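Local coordinates for putative uncharacterized protein (PDB 3F4S) that probably acts as a DsbA-type thiol-disulfide oxidoreductase of the thioredoxin fold, introducing disulfide bonds into substrate proteins, at residues 33-47 with 70-82. The protein carries 1 engineered substitution. Sequence-based numbering, arbitrary orientation.
Sequences LLGDPKAPILMIEYA and IDTGKMLYIFRHF
With CG opposite the backbone N in both Tyr77 (chi1 172°) and Glu45 (chi1 173°), the phenol and the carboxylate run out along the same face of the sheet until they meet. They sit on neighbouring parallel strands, 75-81 and 41-47, in the central sheet of the thioredoxin fold, joined by a beta-alpha-beta crossover through the intervening helices. Tyr77 OH donates to Glu45 OE1 at 2.6 Å, reaching it from above the carboxylate plane. Glu45 OE2 is hydrogen-bonded to His58 NE2, so both oxygens of this buried carboxylate have a partner. Met43, unbranched and extended as far as SD, lays that polarisable atom at the edge of the Tyr77 ring, 4.9 Å from its centroid, a Met-aromatic contact.

On the opposite face Arg80 passes over the Tyr46 ring, its CB making a CH-pi contact 3.9 Å from the centroid; its long aliphatic chain covers the ring while the guanidinium reaches polar partners. Ile44 CG2 covers one guanidinium face, while Asp31 pairs with NH2. Leu76 and Ile78 supply branched apolar groups against Leu33 and Leu42.

Backbone bonds alternate between the parallel strands, as in Met43 N to Leu76 O, 2.8 Å. Strand 33-34 borders 75-81 antiparallel through Leu34 and Tyr77. Near the guanidinium plane, Arg80 NH1 donates to Tyr46 OH at 3.0 Å, with an N-H...O angle of 156°.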
ATOM      1  N   LEU A  33       3.668  -5.492   6.449  1.00 31.61           N
ATOM      2  CA  LEU A  33       3.229  -4.564   7.486  1.00 32.57           C
ATOM      3  C   LEU A  33       4.210  -3.419   7.696  1.00 33.31           C
ATOM      4  O   LEU A  33       5.417  -3.581   7.520  1.00 35.58           O
ATOM      5  CB  LEU A  33       3.029  -5.308   8.808  1.00 33.99           C
ATOM      6  CG  LEU A  33       2.219  -6.600   8.729  1.00 34.67           C
ATOM      7  CD1 LEU A  33       2.045  -7.198  10.121  1.00 36.31           C
ATOM      8  CD2 LEU A  33       0.877  -6.373   8.067  1.00 35.17           C
ATOM      9  N   LEU A  34       3.679  -2.255   8.056  1.00 29.27           N
ATOM     10  CA  LEU A  34       4.516  -1.140   8.477  1.00 29.83           C
ATOM     11  C   LEU A  34       3.995  -0.609   9.805  1.00 28.72           C
ATOM     12  O   LEU A  34       2.830  -0.226   9.916  1.00 28.18           O
ATOM     13  CB  LEU A  34       4.524  -0.026   7.428  1.00 27.47           C
ATOM     14  CG  LEU A  34       5.577   1.071   7.623  1.00 28.50           C
ATOM     15  CD1 LEU A  34       6.993   0.504   7.512  1.00 31.02           C
ATOM     16  CD2 LEU A  34       5.380   2.208   6.630  1.00 28.23           C
ATOM     17  N   GLY A  35       4.856  -0.597  10.814  1.00 29.51           N
ATOM     18  CA  GLY A  35       4.446  -0.164  12.135  1.00 31.72           C
ATOM     19  C   GLY A  35       4.160  -1.340  13.049  1.00 33.61           C
ATOM     20  O   GLY A  35       4.452  -2.487  12.707  1.00 35.25           O
ATOM     21  N   ASP A  36       3.587  -1.050  14.212  1.00 32.69           N
ATOM     22  CA  ASP A  36       3.326  -2.062  15.236  1.00 36.53           C
ATOM     23  C   ASP A  36       2.115  -2.919  14.872  1.00 36.73           C
ATOM     24  O   ASP A  36       1.008  -2.400  14.713  1.00 36.27           O
ATOM     25  CB  ASP A  36       3.090  -1.377  16.583  1.00 41.26           C
ATOM     26  CG  ASP A  36       2.966  -2.365  17.733  1.00 45.44           C
ATOM     27  OD1 ASP A  36       2.865  -3.585  17.482  1.00 48.06           O
ATOM     28  OD2 ASP A  36       2.967  -1.916  18.897  1.00 47.42           O
ATOM     29  N   PRO A  37       2.320  -4.237  14.737  1.00 36.94           N
ATOM     30  CA  PRO A  37       1.221  -5.165  14.444  1.00 37.44           C
ATOM     31  C   PRO A  37       0.078  -5.058  15.454  1.00 38.81           C
ATOM     32  O   PRO A  37      -1.058  -5.413  15.136  1.00 40.24           O
ATOM     33  CB  PRO A  37       1.887  -6.538  14.555  1.00 37.19           C
ATOM     34  CG  PRO A  37       3.326  -6.281  14.256  1.00 39.02           C
ATOM     35  CD  PRO A  37       3.622  -4.922  14.816  1.00 37.39           C
ATOM     36  N   LYS A  38       0.377  -4.580  16.657  1.00 39.32           N
ATOM     37  CA  LYS A  38      -0.639  -4.458  17.693  1.00 38.17           C
ATOM     38  C   LYS A  38      -1.083  -3.016  17.918  1.00 37.91           C
ATOM     39  O   LYS A  38      -1.658  -2.695  18.958  1.00 39.26           O
ATOM     40  CB  LYS A  38      -0.141  -5.071  19.004  1.00 40.31           C
ATOM     41  CG  LYS A  38       0.185  -6.548  18.895  1.00 40.67           C
ATOM     42  N   ALA A  39      -0.823  -2.149  16.945  1.00 35.83           N
ATOM     43  CA  ALA A  39      -1.267  -0.762  17.034  1.00 33.91           C
ATOM     44  C   ALA A  39      -2.786  -0.712  17.178  1.00 33.10           C
ATOM     45  O   ALA A  39      -3.484  -1.603  16.701  1.00 32.46           O
ATOM     46  CB  ALA A  39      -0.812   0.028  15.810  1.00 32.96           C
ATOM     47  N   PRO A  40      -3.302   0.325  17.855  1.00 32.99           N
ATOM     48  CA  PRO A  40      -4.748   0.483  18.053  1.00 32.74           C
ATOM     49  C   PRO A  40      -5.522   0.639  16.744  1.00 31.23           C
ATOM     50  O   PRO A  40      -6.643   0.134  16.656  1.00 32.15           O
ATOM     51  CB  PRO A  40      -4.855   1.770  18.879  1.00 33.15           C
ATOM     52  CG  PRO A  40      -3.543   1.922  19.526  1.00 34.98           C
ATOM     53  CD  PRO A  40      -2.526   1.319  18.614  1.00 33.29           C
ATOM     54  N   ILE A  41      -4.942   1.320  15.752  1.00 29.65           N
ATOM     55  CA  ILE A  41      -5.650   1.621  14.513  1.00 29.31           C
ATOM     56  C   ILE A  41      -5.014   0.884  13.342  1.00 29.14           C
ATOM     57  O   ILE A  41      -3.810   0.638  13.338  1.00 29.40           O
ATOM     58  CB  ILE A  41      -5.658   3.144  14.225  1.00 27.77           C
ATOM     59  CG1 ILE A  41      -6.287   3.895  15.405  1.00 29.14           C
ATOM     60  CG2 ILE A  41      -6.383   3.462  12.911  1.00 27.55           C
ATOM     61  CD1 ILE A  41      -7.671   3.394  15.784  1.00 30.81           C
ATOM     62  N   LEU A  42      -5.836   0.528  12.358  1.00 27.67           N
ATOM     63  CA  LEU A  42      -5.377  -0.158  11.156  1.00 26.66           C
ATOM     64  C   LEU A  42      -5.734   0.646   9.912  1.00 24.54           C
ATOM     65  O   LEU A  42      -6.874   1.079   9.759  1.00 25.01           O
ATOM     66  CB  LEU A  42      -6.028  -1.538  11.054  1.00 27.27           C
ATOM     67  CG  LEU A  42      -5.859  -2.260   9.712  1.00 28.56           C
ATOM     68  CD1 LEU A  42      -4.387  -2.482   9.411  1.00 28.08           C
ATOM     69  CD2 LEU A  42      -6.620  -3.586   9.708  1.00 30.67           C
ATOM     70  N   MET A  43      -4.763   0.836   9.024  1.00 22.62           N
ATOM     71  CA  MET A  43      -5.026   1.403   7.706  1.00 22.67           C
ATOM     72  C   MET A  43      -4.588   0.420   6.632  1.00 22.51           C
ATOM     73  O   MET A  43      -3.440  -0.024   6.619  1.00 23.39           O
ATOM     74  CB  MET A  43      -4.294   2.733   7.498  1.00 23.39           C
ATOM     75  CG  MET A  43      -4.266   3.189   6.032  1.00 22.49           C
ATOM     76  SD  MET A  43      -3.356   4.719   5.762  1.00 24.65           S
ATOM     77  CE  MET A  43      -4.457   5.904   6.525  1.00 27.44           C
ATOM     78  N   ILE A  44      -5.512   0.077   5.739  1.00 21.61           N
ATOM     79  CA  ILE A  44      -5.194  -0.715   4.560  1.00 19.96           C
ATOM     80  C   ILE A  44      -5.362   0.190   3.357  1.00 19.97           C
ATOM     81  O   ILE A  44      -6.401   0.815   3.195  1.00 22.30           O
ATOM     82  CB  ILE A  44      -6.138  -1.930   4.422  1.00 20.95           C
ATOM     83  CG1 ILE A  44      -5.949  -2.884   5.605  1.00 23.35           C
ATOM     84  CG2 ILE A  44      -5.904  -2.658   3.087  1.00 23.33           C
ATOM     85  CD1 ILE A  44      -7.027  -3.958   5.717  1.00 24.27           C
ATOM     86  N   GLU A  45      -4.326   0.286   2.535  1.00 19.13           N
ATOM     87  CA  GLU A  45      -4.378   1.096   1.331  1.00 18.54           C
ATOM     88  C   GLU A  45      -4.226   0.208   0.102  1.00 17.75           C
ATOM     89  O   GLU A  45      -3.311  -0.617   0.041  1.00 19.71           O
ATOM     90  CB  GLU A  45      -3.254   2.141   1.332  1.00 18.59           C
ATOM     91  CG  GLU A  45      -3.164   2.900   0.017  1.00 17.89           C
ATOM     92  CD  GLU A  45      -1.995   3.887  -0.050  1.00 18.19           C
ATOM     93  OE1 GLU A  45      -1.290   4.082   0.967  1.00 21.23           O
ATOM     94  OE2 GLU A  45      -1.784   4.476  -1.132  1.00 19.60           O
ATOM     95  N   TYR A  46      -5.117   0.380  -0.872  1.00 17.55           N
ATOM     96  CA  TYR A  46      -4.923  -0.184  -2.203  1.00 19.13           C
ATOM     97  C   TYR A  46      -4.568   0.941  -3.166  1.00 18.15           C
ATOM     98  O   TYR A  46      -5.282   1.943  -3.250  1.00 18.83           O
ATOM     99  CB  TYR A  46      -6.196  -0.863  -2.702  1.00 20.65           C
ATOM    100  CG  TYR A  46      -6.519  -2.188  -2.055  1.00 20.21           C
ATOM    101  CD1 TYR A  46      -6.060  -3.384  -2.604  1.00 18.86           C
ATOM    102  CD2 TYR A  46      -7.295  -2.246  -0.904  1.00 21.76           C
ATOM    103  CE1 TYR A  46      -6.371  -4.610  -2.019  1.00 19.16           C
ATOM    104  CE2 TYR A  46      -7.608  -3.461  -0.309  1.00 21.62           C
ATOM    105  CZ  TYR A  46      -7.142  -4.637  -0.870  1.00 21.31           C
ATOM    106  OH  TYR A  46      -7.463  -5.835  -0.287  1.00 23.75           O
ATOM    107  N   ALA A  47      -3.480   0.780  -3.910  1.00 16.59           N
ATOM    108  CA  ALA A  47      -3.100   1.797  -4.884  1.00 17.38           C
ATOM    109  C   ALA A  47      -2.255   1.207  -6.000  1.00 18.01           C
ATOM    110  O   ALA A  47      -1.599   0.189  -5.816  1.00 17.73           O
ATOM    111  CB  ALA A  47      -2.346   2.939  -4.202  1.00 17.71           C
ATOM    112  N   ILE A  70       2.320   6.192  12.417  1.00 29.44           N
ATOM    113  CA  ILE A  70       2.934   4.879  12.239  1.00 30.50           C
ATOM    114  C   ILE A  70       4.213   4.738  13.068  1.00 33.31           C
ATOM    115  O   ILE A  70       4.403   3.755  13.796  1.00 34.56           O
ATOM    116  CB  ILE A  70       3.217   4.594  10.743  1.00 30.97           C
ATOM    117  CG1 ILE A  70       1.929   4.737   9.923  1.00 28.61           C
ATOM    118  CG2 ILE A  70       3.832   3.212  10.573  1.00 32.15           C
ATOM    119  CD1 ILE A  70       2.123   4.643   8.413  1.00 28.33           C
ATOM    120  N   ASP A  71       5.081   5.734  12.957  1.00 34.04           N
ATOM    121  CA  ASP A  71       6.316   5.772  13.724  1.00 34.10           C
ATOM    122  C   ASP A  71       6.022   5.851  15.225  1.00 36.07           C
ATOM    123  O   ASP A  71       6.831   5.436  16.054  1.00 37.77           O
ATOM    124  CB  ASP A  71       7.151   6.982  13.302  1.00 33.56           C
ATOM    125  CG  ASP A  71       7.638   6.887  11.872  1.00 35.32           C
ATOM    126  OD1 ASP A  71       7.503   5.806  11.261  1.00 35.07           O
ATOM    127  OD2 ASP A  71       8.159   7.900  11.361  1.00 36.34           O
ATOM    128  N   THR A  72       4.853   6.384  15.564  1.00 36.88           N
ATOM    129  CA  THR A  72       4.478   6.612  16.955  1.00 36.60           C
ATOM    130  C   THR A  72       3.748   5.424  17.580  1.00 36.08           C
ATOM    131  O   THR A  72       3.428   5.445  18.770  1.00 37.58           O
ATOM    132  CB  THR A  72       3.568   7.837  17.069  1.00 36.77           C
ATOM    133  OG1 THR A  72       2.495   7.701  16.129  1.00 36.28           O
ATOM    134  CG2 THR A  72       4.345   9.116  16.770  1.00 36.52           C
ATOM    135  N   GLY A  73       3.467   4.402  16.775  1.00 35.08           N
ATOM    136  CA  GLY A  73       2.807   3.200  17.261  1.00 34.12           C
ATOM    137  C   GLY A  73       1.289   3.296  17.350  1.00 32.20           C
ATOM    138  O   GLY A  73       0.636   2.418  17.910  1.00 33.68           O
ATOM    139  N   LYS A  74       0.714   4.354  16.790  1.00 30.04           N
ATOM    140  CA  LYS A  74      -0.732   4.534  16.875  1.00 29.53           C
ATOM    141  C   LYS A  74      -1.471   3.705  15.837  1.00 29.16           C
ATOM    142  O   LYS A  74      -2.616   3.319  16.046  1.00 28.93           O
ATOM    143  CB  LYS A  74      -1.118   6.011  16.734  1.00 30.54           C
ATOM    144  CG  LYS A  74      -0.774   6.856  17.958  1.00 32.00           C
ATOM    145  CD  LYS A  74      -1.201   8.301  17.759  1.00 34.26           C
ATOM    146  CE  LYS A  74      -0.922   9.132  18.999  1.00 37.19           C
ATOM    147  NZ  LYS A  74      -1.505  10.498  18.884  1.00 38.04           N
ATOM    148  N   MET A  75      -0.810   3.434  14.718  1.00 29.01           N
ATOM    149  CA  MET A  75      -1.489   2.851  13.567  1.00 29.11           C
ATOM    150  C   MET A  75      -0.607   1.868  12.811  1.00 29.73           C
ATOM    151  O   MET A  75       0.565   2.147  12.543  1.00 29.44           O
ATOM    152  CB  MET A  75      -1.948   3.966  12.619  1.00 27.44           C
ATOM    153  CG  MET A  75      -2.770   3.494  11.422  1.00 27.85           C
ATOM    154  SD  MET A  75      -3.434   4.879  10.472  1.00 27.91           S
ATOM    155  CE  MET A  75      -2.005   5.321   9.481  1.00 26.85           C
ATOM    156  N   LEU A  76      -1.190   0.717  12.478  1.00 28.34           N
ATOM    157  CA  LEU A  76      -0.561  -0.279  11.618  1.00 28.39           C
ATOM    158  C   LEU A  76      -0.947  -0.003  10.167  1.00 26.63           C
ATOM    159  O   LEU A  76      -2.126   0.171   9.861  1.00 27.29           O
ATOM    160  CB  LEU A  76      -1.025  -1.681  12.018  1.00 28.42           C
ATOM    161  CG  LEU A  76      -0.620  -2.849  11.114  1.00 28.71           C
ATOM    162  CD1 LEU A  76       0.891  -2.967  11.042  1.00 27.88           C
ATOM    163  CD2 LEU A  76      -1.245  -4.164  11.596  1.00 29.66           C
ATOM    164  N   TYR A  77       0.041   0.031   9.278  1.00 22.89           N
ATOM    165  CA  TYR A  77      -0.200   0.349   7.869  1.00 22.79           C
ATOM    166  C   TYR A  77       0.063  -0.855   6.973  1.00 24.16           C
ATOM    167  O   TYR A  77       1.150  -1.444   7.006  1.00 25.21           O
ATOM    168  CB  TYR A  77       0.678   1.529   7.449  1.00 23.25           C
ATOM    169  CG  TYR A  77       0.680   1.861   5.977  1.00 21.75           C
ATOM    170  CD1 TYR A  77      -0.410   2.482   5.381  1.00 22.66           C
ATOM    171  CD2 TYR A  77       1.796   1.590   5.186  1.00 21.31           C
ATOM    172  CE1 TYR A  77      -0.400   2.809   4.030  1.00 20.43           C
ATOM    173  CE2 TYR A  77       1.815   1.903   3.836  1.00 20.01           C
ATOM    174  CZ  TYR A  77       0.717   2.516   3.261  1.00 21.20           C
ATOM    175  OH  TYR A  77       0.739   2.845   1.921  1.00 20.93           O
ATOM    176  N   ILE A  78      -0.937  -1.210   6.172  1.00 22.92           N
ATOM    177  CA  ILE A  78      -0.829  -2.323   5.240  1.00 23.35           C
ATOM    178  C   ILE A  78      -1.125  -1.851   3.825  1.00 22.22           C
ATOM    179  O   ILE A  78      -2.266  -1.512   3.500  1.00 24.76           O
ATOM    180  CB  ILE A  78      -1.806  -3.455   5.598  1.00 24.59           C
ATOM    181  CG1 ILE A  78      -1.537  -3.963   7.016  1.00 27.36           C
ATOM    182  CG2 ILE A  78      -1.713  -4.580   4.569  1.00 24.88           C
ATOM    183  CD1 ILE A  78      -2.423  -5.123   7.447  1.00 29.38           C
ATOM    184  N   PHE A  79      -0.089  -1.830   2.990  1.00 19.70           N
ATOM    185  CA  PHE A  79      -0.217  -1.437   1.595  1.00 18.73           C
ATOM    186  C   PHE A  79      -0.448  -2.688   0.764  1.00 20.23           C
ATOM    187  O   PHE A  79       0.291  -3.669   0.897  1.00 21.78           O
ATOM    188  CB  PHE A  79       1.060  -0.742   1.117  1.00 19.24           C
ATOM    189  CG  PHE A  79       0.989  -0.257  -0.308  1.00 19.14           C
ATOM    190  CD1 PHE A  79       0.180   0.813  -0.646  1.00 20.53           C
ATOM    191  CD2 PHE A  79       1.728  -0.871  -1.306  1.00 20.93           C
ATOM    192  CE1 PHE A  79       0.105   1.267  -1.949  1.00 21.53           C
ATOM    193  CE2 PHE A  79       1.661  -0.423  -2.618  1.00 21.52           C
ATOM    194  CZ  PHE A  79       0.844   0.652  -2.940  1.00 20.97           C
ATOM    195  N   ARG A  80      -1.469  -2.649  -0.087  1.00 20.23           N
ATOM    196  CA  ARG A  80      -1.762  -3.751  -1.000  1.00 19.64           C
ATOM    197  C   ARG A  80      -1.740  -3.248  -2.436  1.00 17.72           C
ATOM    198  O   ARG A  80      -2.276  -2.177  -2.741  1.00 20.21           O
ATOM    199  CB  ARG A  80      -3.107  -4.403  -0.664  1.00 19.97           C
ATOM    200  CG  ARG A  80      -3.086  -5.166   0.662  1.00 20.96           C
ATOM    201  CD  ARG A  80      -4.446  -5.742   1.035  1.00 21.97           C
ATOM    202  NE  ARG A  80      -4.407  -6.351   2.362  1.00 23.41           N
ATOM    203  CZ  ARG A  80      -5.487  -6.641   3.080  1.00 24.96           C
ATOM    204  NH1 ARG A  80      -6.695  -6.381   2.591  1.00 26.40           N
ATOM    205  NH2 ARG A  80      -5.360  -7.197   4.280  1.00 26.22           N
ATOM    206  N   HIS A  81      -1.095  -4.010  -3.312  1.00 17.50           N
ATOM    207  CA  HIS A  81      -0.928  -3.597  -4.701  1.00 16.92           C
ATOM    208  C   HIS A  81      -2.251  -3.656  -5.468  1.00 17.05           C
ATOM    209  O   HIS A  81      -3.105  -4.519  -5.215  1.00 20.81           O
ATOM    210  CB  HIS A  81       0.110  -4.480  -5.402  1.00 17.67           C
ATOM    211  CG  HIS A  81       1.518  -4.238  -4.946  1.00 18.25           C
ATOM    212  ND1 HIS A  81       2.160  -3.032  -5.128  1.00 20.13           N
ATOM    213  CD2 HIS A  81       2.409  -5.049  -4.325  1.00 18.02           C
ATOM    214  CE1 HIS A  81       3.386  -3.108  -4.639  1.00 18.67           C
ATOM    215  NE2 HIS A  81       3.562  -4.321  -4.146  1.00 19.11           N
ATOM    216  N   PHE A  82      -2.416  -2.728  -6.401  1.00 16.98           N
ATOM    217  CA  PHE A  82      -3.562  -2.734  -7.298  1.00 16.20           C
ATOM    218  C   PHE A  82      -3.071  -2.254  -8.655  1.00 16.79           C
ATOM    219  O   PHE A  82      -3.371  -1.131  -9.067  1.00 16.10           O
ATOM    220  CB  PHE A  82      -4.649  -1.797  -6.772  1.00 17.20           C
ATOM    221  CG  PHE A  82      -6.022  -2.090  -7.314  1.00 17.93           C
ATOM    222  CD1 PHE A  82      -6.885  -2.928  -6.625  1.00 20.45           C
ATOM    223  CD2 PHE A  82      -6.449  -1.531  -8.509  1.00 18.95           C
ATOM    224  CE1 PHE A  82      -8.158  -3.201  -7.112  1.00 22.22           C
ATOM    225  CE2 PHE A  82      -7.721  -1.798  -9.006  1.00 20.66           C
ATOM    226  CZ  PHE A  82      -8.577  -2.636  -8.305  1.00 22.26           C
TER
HETATM  227  O   HOH W   1       2.627   1.642  14.409  1.00 31.23           O
HETATM  228  O   HOH W   2       1.703   0.299  19.398  1.00 45.64           O
HETATM  229  O   HOH W   3       0.500  -1.418  -6.723  1.00 18.28           O